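PDB 3DNF: 4-hydroxy-3-methylbut-2-enyl diphosphate reductase from Aquifex aeolicus, which reduces (E)-4-hydroxy-3-methylbut-2-enyl diphosphate to isopentenyl and dimethylallyl diphosphate with an iron-sulfur cluster, the last step of the non-mevalonate isoprenoid pathway. Local coordinates for residues Asp3-Lys17 against Val258-Glu272. Sequence-based numbering, arbitrary orientation.
Sequences DIIIAEHAGFCFGVK and VGISAGASTPDWIIE. With F3S (Fe3-s4 cluster), chain E.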
ATOM      1  N   ASP B   3      -4.851  36.482 -28.236  1.00 63.74           N
ATOM      2  CA  ASP B   3      -4.065  36.079 -27.077  1.00 61.80           C
ATOM      3  C   ASP B   3      -3.765  34.574 -27.094  1.00 59.79           C
ATOM      4  O   ASP B   3      -4.681  33.745 -27.033  1.00 59.74           O
ATOM      5  CB  ASP B   3      -4.794  36.459 -25.790  1.00 62.29           C
ATOM      6  CG  ASP B   3      -3.849  36.947 -24.707  1.00 63.85           C
ATOM      7  OD1 ASP B   3      -2.686  36.480 -24.656  1.00 65.95           O
ATOM      8  OD2 ASP B   3      -4.274  37.808 -23.904  1.00 66.04           O
ATOM      9  N   ILE B   4      -2.481  34.230 -27.174  1.00 57.03           N
ATOM     10  CA  ILE B   4      -2.055  32.824 -27.178  1.00 54.06           C
ATOM     11  C   ILE B   4      -1.381  32.493 -25.860  1.00 51.50           C
ATOM     12  O   ILE B   4      -0.411  33.143 -25.482  1.00 51.57           O
ATOM     13  CB  ILE B   4      -1.039  32.514 -28.311  1.00 54.42           C
ATOM     14  CG1 ILE B   4      -1.254  33.417 -29.535  1.00 54.62           C
ATOM     15  CG2 ILE B   4      -1.065  31.025 -28.667  1.00 54.47           C
ATOM     16  CD1 ILE B   4      -0.552  34.778 -29.437  1.00 55.27           C
ATOM     17  N   ILE B   5      -1.887  31.487 -25.159  1.00 48.17           N
ATOM     18  CA  ILE B   5      -1.238  31.056 -23.931  1.00 45.04           C
ATOM     19  C   ILE B   5      -0.752  29.613 -24.037  1.00 42.71           C
ATOM     20  O   ILE B   5      -1.531  28.684 -24.255  1.00 42.14           O
ATOM     21  CB  ILE B   5      -2.111  31.297 -22.668  1.00 45.15           C
ATOM     22  CG1 ILE B   5      -1.382  30.828 -21.403  1.00 44.85           C
ATOM     23  CG2 ILE B   5      -3.479  30.639 -22.819  1.00 45.87           C
ATOM     24  CD1 ILE B   5      -1.857  31.469 -20.114  1.00 45.31           C
ATOM     25  N   ILE B   6       0.557  29.452 -23.906  1.00 40.09           N
ATOM     26  CA  ILE B   6       1.163  28.125 -23.839  1.00 37.68           C
ATOM     27  C   ILE B   6       1.038  27.644 -22.399  1.00 36.55           C
ATOM     28  O   ILE B   6       1.506  28.310 -21.473  1.00 36.01           O
ATOM     29  CB  ILE B   6       2.641  28.131 -24.316  1.00 37.50           C
ATOM     30  CG1 ILE B   6       2.717  28.588 -25.775  1.00 36.95           C
ATOM     31  CG2 ILE B   6       3.276  26.737 -24.152  1.00 35.84           C
ATOM     32  CD1 ILE B   6       4.100  28.977 -26.236  1.00 37.54           C
ATOM     33  N   ALA B   7       0.371  26.505 -22.224  1.00 35.21           N
ATOM     34  CA  ALA B   7       0.149  25.917 -20.904  1.00 33.90           C
ATOM     35  C   ALA B   7       1.471  25.632 -20.201  1.00 33.45           C
ATOM     36  O   ALA B   7       2.455  25.222 -20.829  1.00 31.86           O
ATOM     37  CB  ALA B   7      -0.679  24.634 -21.020  1.00 33.83           C
ATOM     38  N   GLU B   8       1.483  25.864 -18.894  1.00 32.64           N
ATOM     39  CA  GLU B   8       2.631  25.512 -18.091  1.00 32.67           C
ATOM     40  C   GLU B   8       2.899  24.004 -18.184  1.00 32.08           C
ATOM     41  O   GLU B   8       1.961  23.195 -18.172  1.00 32.36           O
ATOM     42  CB  GLU B   8       2.410  25.928 -16.648  1.00 32.62           C
ATOM     43  CG  GLU B   8       3.701  26.207 -15.928  1.00 34.16           C
ATOM     44  CD  GLU B   8       3.522  26.315 -14.426  1.00 37.37           C
ATOM     45  OE1 GLU B   8       2.369  26.494 -13.976  1.00 37.92           O
ATOM     46  OE2 GLU B   8       4.540  26.210 -13.696  1.00 39.41           O
ATOM     47  N   HIS B   9       4.175  23.639 -18.312  1.00 31.15           N
ATOM     48  CA  HIS B   9       4.607  22.231 -18.442  1.00 30.70           C
ATOM     49  C   HIS B   9       4.347  21.581 -19.817  1.00 30.20           C
ATOM     50  O   HIS B   9       4.595  20.377 -19.967  1.00 30.77           O
ATOM     51  CB  HIS B   9       4.041  21.335 -17.322  1.00 30.48           C
ATOM     52  CG  HIS B   9       4.183  21.920 -15.954  1.00 31.74           C
ATOM     53  ND1 HIS B   9       5.411  22.137 -15.364  1.00 33.15           N
ATOM     54  CD2 HIS B   9       3.256  22.359 -15.071  1.00 31.74           C
ATOM     55  CE1 HIS B   9       5.229  22.688 -14.176  1.00 31.87           C
ATOM     56  NE2 HIS B   9       3.932  22.823 -13.972  1.00 31.80           N
ATOM     57  N   ALA B  10       3.891  22.361 -20.810  1.00 29.89           N
ATOM     58  CA  ALA B  10       3.784  21.846 -22.183  1.00 29.56           C
ATOM     59  C   ALA B  10       5.147  21.279 -22.627  1.00 30.14           C
ATOM     60  O   ALA B  10       6.191  21.918 -22.422  1.00 29.90           O
ATOM     61  CB  ALA B  10       3.300  22.934 -23.158  1.00 29.11           C
ATOM     62  N   GLY B  11       5.145  20.063 -23.165  1.00 29.68           N
ATOM     63  CA  GLY B  11       6.336  19.534 -23.817  1.00 29.46           C
ATOM     64  C   GLY B  11       7.223  18.763 -22.879  1.00 30.52           C
ATOM     65  O   GLY B  11       6.729  18.099 -21.949  1.00 30.05           O
ATOM     66  N   PHE B  12       8.544  18.847 -23.134  1.00 29.47           N
ATOM     67  CA  PHE B  12       9.560  18.023 -22.454  1.00 29.26           C
ATOM     68  C   PHE B  12       9.520  18.246 -20.951  1.00 27.88           C
ATOM     69  O   PHE B  12       9.404  19.375 -20.467  1.00 27.89           O
ATOM     70  CB  PHE B  12      11.012  18.399 -22.878  1.00 28.98           C
ATOM     71  CG  PHE B  12      11.398  18.041 -24.296  1.00 28.19           C
ATOM     72  CD1 PHE B  12      10.599  17.241 -25.104  1.00 29.60           C
ATOM     73  CD2 PHE B  12      12.623  18.502 -24.803  1.00 29.29           C
ATOM     74  CE1 PHE B  12      10.994  16.920 -26.406  1.00 31.62           C
ATOM     75  CE2 PHE B  12      13.030  18.189 -26.087  1.00 26.70           C
ATOM     76  CZ  PHE B  12      12.212  17.393 -26.890  1.00 29.53           C
ATOM     77  N   CYS B  13       9.654  17.154 -20.222  1.00 28.17           N
ATOM     78  CA  CYS B  13       9.872  17.203 -18.788  1.00 28.28           C
ATOM     79  C   CYS B  13      11.286  17.694 -18.471  1.00 29.65           C
ATOM     80  O   CYS B  13      12.173  17.767 -19.340  1.00 28.82           O
ATOM     81  CB  CYS B  13       9.721  15.815 -18.220  1.00 28.04           C
ATOM     82  SG  CYS B  13      10.916  14.768 -19.001  1.00 26.70           S
ATOM     83  N   PHE B  14      11.506  17.966 -17.197  1.00 31.47           N
ATOM     84  CA  PHE B  14      12.807  18.419 -16.724  1.00 32.59           C
ATOM     85  C   PHE B  14      13.990  17.553 -17.216  1.00 31.78           C
ATOM     86  O   PHE B  14      14.973  18.065 -17.775  1.00 30.94           O
ATOM     87  CB  PHE B  14      12.784  18.443 -15.203  1.00 35.04           C
ATOM     88  CG  PHE B  14      14.137  18.624 -14.597  1.00 38.11           C
ATOM     89  CD1 PHE B  14      14.729  19.876 -14.564  1.00 41.69           C
ATOM     90  CD2 PHE B  14      14.824  17.525 -14.075  1.00 41.03           C
ATOM     91  CE1 PHE B  14      16.010  20.038 -14.009  1.00 43.18           C
ATOM     92  CE2 PHE B  14      16.093  17.665 -13.518  1.00 43.12           C
ATOM     93  CZ  PHE B  14      16.695  18.905 -13.490  1.00 41.16           C
ATOM     94  N   GLY B  15      13.895  16.247 -17.015  1.00 31.19           N
ATOM     95  CA  GLY B  15      14.970  15.326 -17.367  1.00 30.57           C
ATOM     96  C   GLY B  15      15.277  15.292 -18.844  1.00 31.92           C
ATOM     97  O   GLY B  15      16.417  15.231 -19.228  1.00 30.86           O
ATOM     98  N   VAL B  16      14.261  15.320 -19.696  1.00 31.15           N
ATOM     99  CA  VAL B  16      14.534  15.248 -21.140  1.00 32.12           C
ATOM    100  C   VAL B  16      15.137  16.582 -21.639  1.00 32.29           C
ATOM    101  O   VAL B  16      16.058  16.596 -22.454  1.00 31.52           O
ATOM    102  CB  VAL B  16      13.264  14.827 -21.931  1.00 31.00           C
ATOM    103  CG1 VAL B  16      13.420  15.099 -23.420  1.00 35.63           C
ATOM    104  CG2 VAL B  16      12.963  13.354 -21.669  1.00 32.74           C
ATOM    105  N   LYS B  17      14.595  17.687 -21.151  1.00 31.99           N
ATOM    106  CA  LYS B  17      15.126  19.007 -21.444  1.00 32.40           C
ATOM    107  C   LYS B  17      16.611  19.036 -21.078  1.00 31.35           C
ATOM    108  O   LYS B  17      17.429  19.475 -21.864  1.00 31.21           O
ATOM    109  CB  LYS B  17      14.393  20.070 -20.610  1.00 33.01           C
ATOM    110  CG  LYS B  17      13.146  20.627 -21.205  1.00 36.77           C
ATOM    111  CD  LYS B  17      12.736  21.861 -20.411  1.00 41.38           C
ATOM    112  CE  LYS B  17      12.051  22.897 -21.296  1.00 45.83           C
ATOM    113  NZ  LYS B  17      10.614  23.048 -20.959  1.00 47.28           N
ATOM    114  N   VAL B 258      -6.490  31.593 -27.194  1.00 35.63           N
ATOM    115  CA  VAL B 258      -6.068  30.260 -27.649  1.00 34.85           C
ATOM    116  C   VAL B 258      -5.139  29.616 -26.623  1.00 34.44           C
ATOM    117  O   VAL B 258      -4.177  30.241 -26.170  1.00 34.27           O
ATOM    118  CB  VAL B 258      -5.317  30.307 -29.006  1.00 35.01           C
ATOM    119  CG1 VAL B 258      -4.977  28.882 -29.494  1.00 34.15           C
ATOM    120  CG2 VAL B 258      -6.127  31.072 -30.051  1.00 34.50           C
ATOM    121  N   GLY B 259      -5.434  28.368 -26.266  1.00 33.92           N
ATOM    122  CA  GLY B 259      -4.539  27.574 -25.428  1.00 33.05           C
ATOM    123  C   GLY B 259      -3.731  26.545 -26.209  1.00 32.95           C
ATOM    124  O   GLY B 259      -4.247  25.894 -27.124  1.00 32.46           O
ATOM    125  N   ILE B 260      -2.454  26.413 -25.858  1.00 32.18           N
ATOM    126  CA  ILE B 260      -1.579  25.406 -26.464  1.00 32.47           C
ATOM    127  C   ILE B 260      -0.900  24.570 -25.393  1.00 31.99           C
ATOM    128  O   ILE B 260      -0.306  25.098 -24.435  1.00 31.65           O
ATOM    129  CB  ILE B 260      -0.460  26.024 -27.352  1.00 32.05           C
ATOM    130  CG1 ILE B 260      -1.043  26.884 -28.477  1.00 33.15           C
ATOM    131  CG2 ILE B 260       0.443  24.930 -27.928  1.00 32.84           C
ATOM    132  CD1 ILE B 260       0.020  27.641 -29.275  1.00 33.17           C
ATOM    133  N   SER B 261      -0.982  23.256 -25.556  1.00 31.59           N
ATOM    134  CA  SER B 261      -0.077  22.384 -24.829  1.00 31.13           C
ATOM    135  C   SER B 261       0.513  21.339 -25.744  1.00 30.49           C
ATOM    136  O   SER B 261       0.201  21.289 -26.935  1.00 30.82           O
ATOM    137  CB  SER B 261      -0.752  21.740 -23.630  1.00 31.39           C
ATOM    138  OG  SER B 261       0.242  21.249 -22.748  1.00 32.55           O
ATOM    139  N   ALA B 262       1.383  20.512 -25.178  1.00 30.13           N
ATOM    140  CA  ALA B 262       2.091  19.493 -25.945  1.00 29.61           C
ATOM    141  C   ALA B 262       2.441  18.336 -25.049  1.00 28.56           C
ATOM    142  O   ALA B 262       2.659  18.534 -23.848  1.00 29.49           O
ATOM    143  CB  ALA B 262       3.366  20.078 -26.549  1.00 28.71           C
ATOM    144  N   GLY B 263       2.516  17.146 -25.649  1.00 28.45           N
ATOM    145  CA  GLY B 263       2.955  15.914 -24.980  1.00 27.76           C
ATOM    146  C   GLY B 263       4.449  15.925 -24.631  1.00 28.76           C
ATOM    147  O   GLY B 263       5.178  16.853 -24.983  1.00 28.43           O
ATOM    148  N   ALA B 264       4.879  14.884 -23.932  1.00 28.32           N
ATOM    149  CA  ALA B 264       6.222  14.795 -23.381  1.00 29.16           C
ATOM    150  C   ALA B 264       7.311  14.700 -24.446  1.00 29.22           C
ATOM    151  O   ALA B 264       8.475  14.891 -24.147  1.00 30.17           O
ATOM    152  CB  ALA B 264       6.323  13.608 -22.437  1.00 28.18           C
ATOM    153  N   SER B 265       6.940  14.418 -25.679  1.00 28.77           N
ATOM    154  CA  SER B 265       7.931  14.240 -26.735  1.00 29.82           C
ATOM    155  C   SER B 265       8.023  15.425 -27.685  1.00 28.97           C
ATOM    156  O   SER B 265       8.627  15.315 -28.762  1.00 29.28           O
ATOM    157  CB  SER B 265       7.648  12.937 -27.494  1.00 29.82           C
ATOM    158  OG  SER B 265       8.051  11.827 -26.711  1.00 34.44           O
ATOM    159  N   THR B 266       7.413  16.549 -27.306  1.00 28.43           N
ATOM    160  CA  THR B 266       7.377  17.738 -28.163  1.00 28.19           C
ATOM    161  C   THR B 266       8.388  18.787 -27.695  1.00 27.90           C
ATOM    162  O   THR B 266       8.284  19.307 -26.579  1.00 27.28           O
ATOM    163  CB  THR B 266       5.941  18.326 -28.261  1.00 27.68           C
ATOM    164  OG1 THR B 266       5.061  17.311 -28.760  1.00 27.37           O
ATOM    165  CG2 THR B 266       5.872  19.558 -29.226  1.00 28.54           C
ATOM    166  N   PRO B 267       9.369  19.108 -28.560  1.00 28.44           N
ATOM    167  CA  PRO B 267      10.340  20.128 -28.227  1.00 28.43           C
ATOM    168  C   PRO B 267       9.701  21.512 -28.356  1.00 29.35           C
ATOM    169  O   PRO B 267       8.696  21.687 -29.066  1.00 28.81           O
ATOM    170  CB  PRO B 267      11.427  19.937 -29.291  1.00 28.50           C
ATOM    171  CG  PRO B 267      10.708  19.362 -30.451  1.00 28.35           C
ATOM    172  CD  PRO B 267       9.647  18.498 -29.873  1.00 28.10           C
ATOM    173  N   ASP B 268      10.285  22.471 -27.655  1.00 29.19           N
ATOM    174  CA  ASP B 268       9.790  23.849 -27.665  1.00 29.97           C
ATOM    175  C   ASP B 268       9.780  24.515 -29.029  1.00 29.52           C
ATOM    176  O   ASP B 268       8.977  25.421 -29.259  1.00 28.82           O
ATOM    177  CB  ASP B 268      10.628  24.695 -26.715  1.00 30.68           C
ATOM    178  CG  ASP B 268      10.332  24.401 -25.256  1.00 33.47           C
ATOM    179  OD1 ASP B 268       9.304  23.735 -24.971  1.00 35.99           O
ATOM    180  OD2 ASP B 268      11.126  24.852 -24.397  1.00 36.45           O
ATOM    181  N   TRP B 269      10.661  24.099 -29.934  1.00 28.73           N
ATOM    182  CA  TRP B 269      10.686  24.733 -31.254  1.00 28.44           C
ATOM    183  C   TRP B 269       9.463  24.372 -32.087  1.00 28.70           C
ATOM    184  O   TRP B 269       9.041  25.157 -32.946  1.00 28.71           O
ATOM    185  CB  TRP B 269      11.983  24.448 -32.024  1.00 27.69           C
ATOM    186  CG  TRP B 269      12.208  23.035 -32.403  1.00 26.41           C
ATOM    187  CD1 TRP B 269      12.887  22.103 -31.678  1.00 25.70           C
ATOM    188  CD2 TRP B 269      11.799  22.382 -33.615  1.00 25.05           C
ATOM    189  NE1 TRP B 269      12.924  20.918 -32.346  1.00 25.31           N
ATOM    190  CE2 TRP B 269      12.263  21.049 -33.538  1.00 25.70           C
ATOM    191  CE3 TRP B 269      11.091  22.788 -34.753  1.00 26.00           C
ATOM    192  CZ2 TRP B 269      12.037  20.117 -34.555  1.00 25.20           C
ATOM    193  CZ3 TRP B 269      10.865  21.862 -35.759  1.00 26.17           C
ATOM    194  CH2 TRP B 269      11.344  20.544 -35.660  1.00 26.64           C
ATOM    195  N   ILE B 270       8.902  23.189 -31.839  1.00 28.99           N
ATOM    196  CA  ILE B 270       7.642  22.800 -32.494  1.00 29.54           C
ATOM    197  C   ILE B 270       6.473  23.613 -31.918  1.00 30.08           C
ATOM    198  O   ILE B 270       5.643  24.100 -32.677  1.00 29.26           O
ATOM    199  CB  ILE B 270       7.386  21.269 -32.463  1.00 29.65           C
ATOM    200  CG1 ILE B 270       8.347  20.578 -33.435  1.00 28.32           C
ATOM    201  CG2 ILE B 270       5.915  20.940 -32.838  1.00 31.00           C
ATOM    202  CD1 ILE B 270       8.491  19.054 -33.264  1.00 29.94           C
ATOM    203  N   ILE B 271       6.420  23.755 -30.592  1.00 30.18           N
ATOM    204  CA  ILE B 271       5.407  24.601 -29.944  1.00 30.75           C
ATOM    205  C   ILE B 271       5.437  26.055 -30.452  1.00 31.47           C
ATOM    206  O   ILE B 271       4.386  26.677 -30.643  1.00 31.17           O
ATOM    207  CB  ILE B 271       5.527  24.572 -28.396  1.00 30.62           C
ATOM    208  CG1 ILE B 271       5.479  23.134 -27.864  1.00 30.43           C
ATOM    209  CG2 ILE B 271       4.434  25.441 -27.733  1.00 30.58           C
ATOM    210  CD1 ILE B 271       5.854  23.021 -26.370  1.00 30.75           C
ATOM    211  N   GLU B 272       6.634  26.587 -30.681  1.00 31.97           N
ATOM    212  CA  GLU B 272       6.780  27.938 -31.249  1.00 32.33           C
ATOM    213  C   GLU B 272       6.323  28.018 -32.699  1.00 32.41           C
ATOM    214  O   GLU B 272       5.750  29.032 -33.113  1.00 32.40           O
ATOM    215  CB  GLU B 272       8.220  28.447 -31.113  1.00 32.43           C
ATOM    216  CG  GLU B 272       8.700  28.601 -29.661  1.00 34.14           C
ATOM    217  CD  GLU B 272       7.771  29.472 -28.809  1.00 37.20           C
ATOM    218  OE1 GLU B 272       7.400  30.567 -29.270  1.00 35.78           O
ATOM    219  OE2 GLU B 272       7.410  29.048 -27.686  1.00 39.66           O
TER
HETATM  220 FE1  F3S E3302      10.221  12.760 -14.845  1.00 28.55          FE
HETATM  221 FE3  F3S E3302      12.878  12.641 -15.369  1.00 24.46          FE
HETATM  222 FE4  F3S E3302      11.149  13.164 -17.046  1.00 33.47          FE
HETATM  223  S1  F3S E3302      11.631  11.102 -14.249  1.00 25.24           S
HETATM  224  S2  F3S E3302       9.076  12.561 -16.810  1.00 37.10           S
HETATM  225  S3  F3S E3302      11.576  14.513 -15.404  1.00 27.28           S
HETATM  226  S4  F3S E3302      13.051  12.278 -17.632  1.00 27.71           S
HETATM  227  O   HOH W   1       0.391  21.330 -20.022  1.00 35.48           O
HETATM  228  O   HOH W   2       9.511  21.025 -24.802  1.00 36.27           O
HETATM  229  O   HOH W   3       9.798  14.882 -21.851  1.00 34.74           O
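Phe12 holds CG beside its own backbone N, anti to the carbonyl carbon (chi1 -70°), which lays the ring against Pro267. Pro267 CA sits over one face of the Phe12 ring in a CH-pi contact, 3.9 Å from its centroid. Val16 CG1 lies over the opposite face. At the ring edge, Phe12 CD1 meets Ala264 O at 3.3 Å. With an alanine in place of Phe12, Pro267 and Val16 would probably face a gap, and the 263-266 turn is likely to lose its support. A water accepts from Phe12 N and donates to Thr266 O and Asp268 OD1. A second water accepts from Cys13 N and donates to Ala264 O.

The two segments belong to one lobe of the trilobal open alpha/beta fold. Strand 3-6 is the outermost strand of its parallel sheet and lies beside strand 257-262. The ladder is regular: Ile5 N donates to Val258 O at 2.8 Å, almost straight at 176°. Ala7 N closes it on Ile260 O at 2.7 Å. Ile4 CG2 lies beside Ile260 CD1 at 3.6 Å, both on the sheet face packed by helix 268-281. Ile6 CD1 reaches Ile271 CG2 on that helix.

Past the end of strand 3-6, Gly11 N donates to Ala262 O, at the last residue of strand 257-262, from above the carbonyl plane. Gly11 CA packs against Thr266 O and Gly263 O, at backbone angles that suit a glycine. Right after Phe12, Cys13 SG binds FE4 of the 3Fe-4S cluster at 2.5 Å and accepts a capping bond from Val16 N. In the loop after strand 257-262, Ser265 probably binds the substrate, with His42 close by.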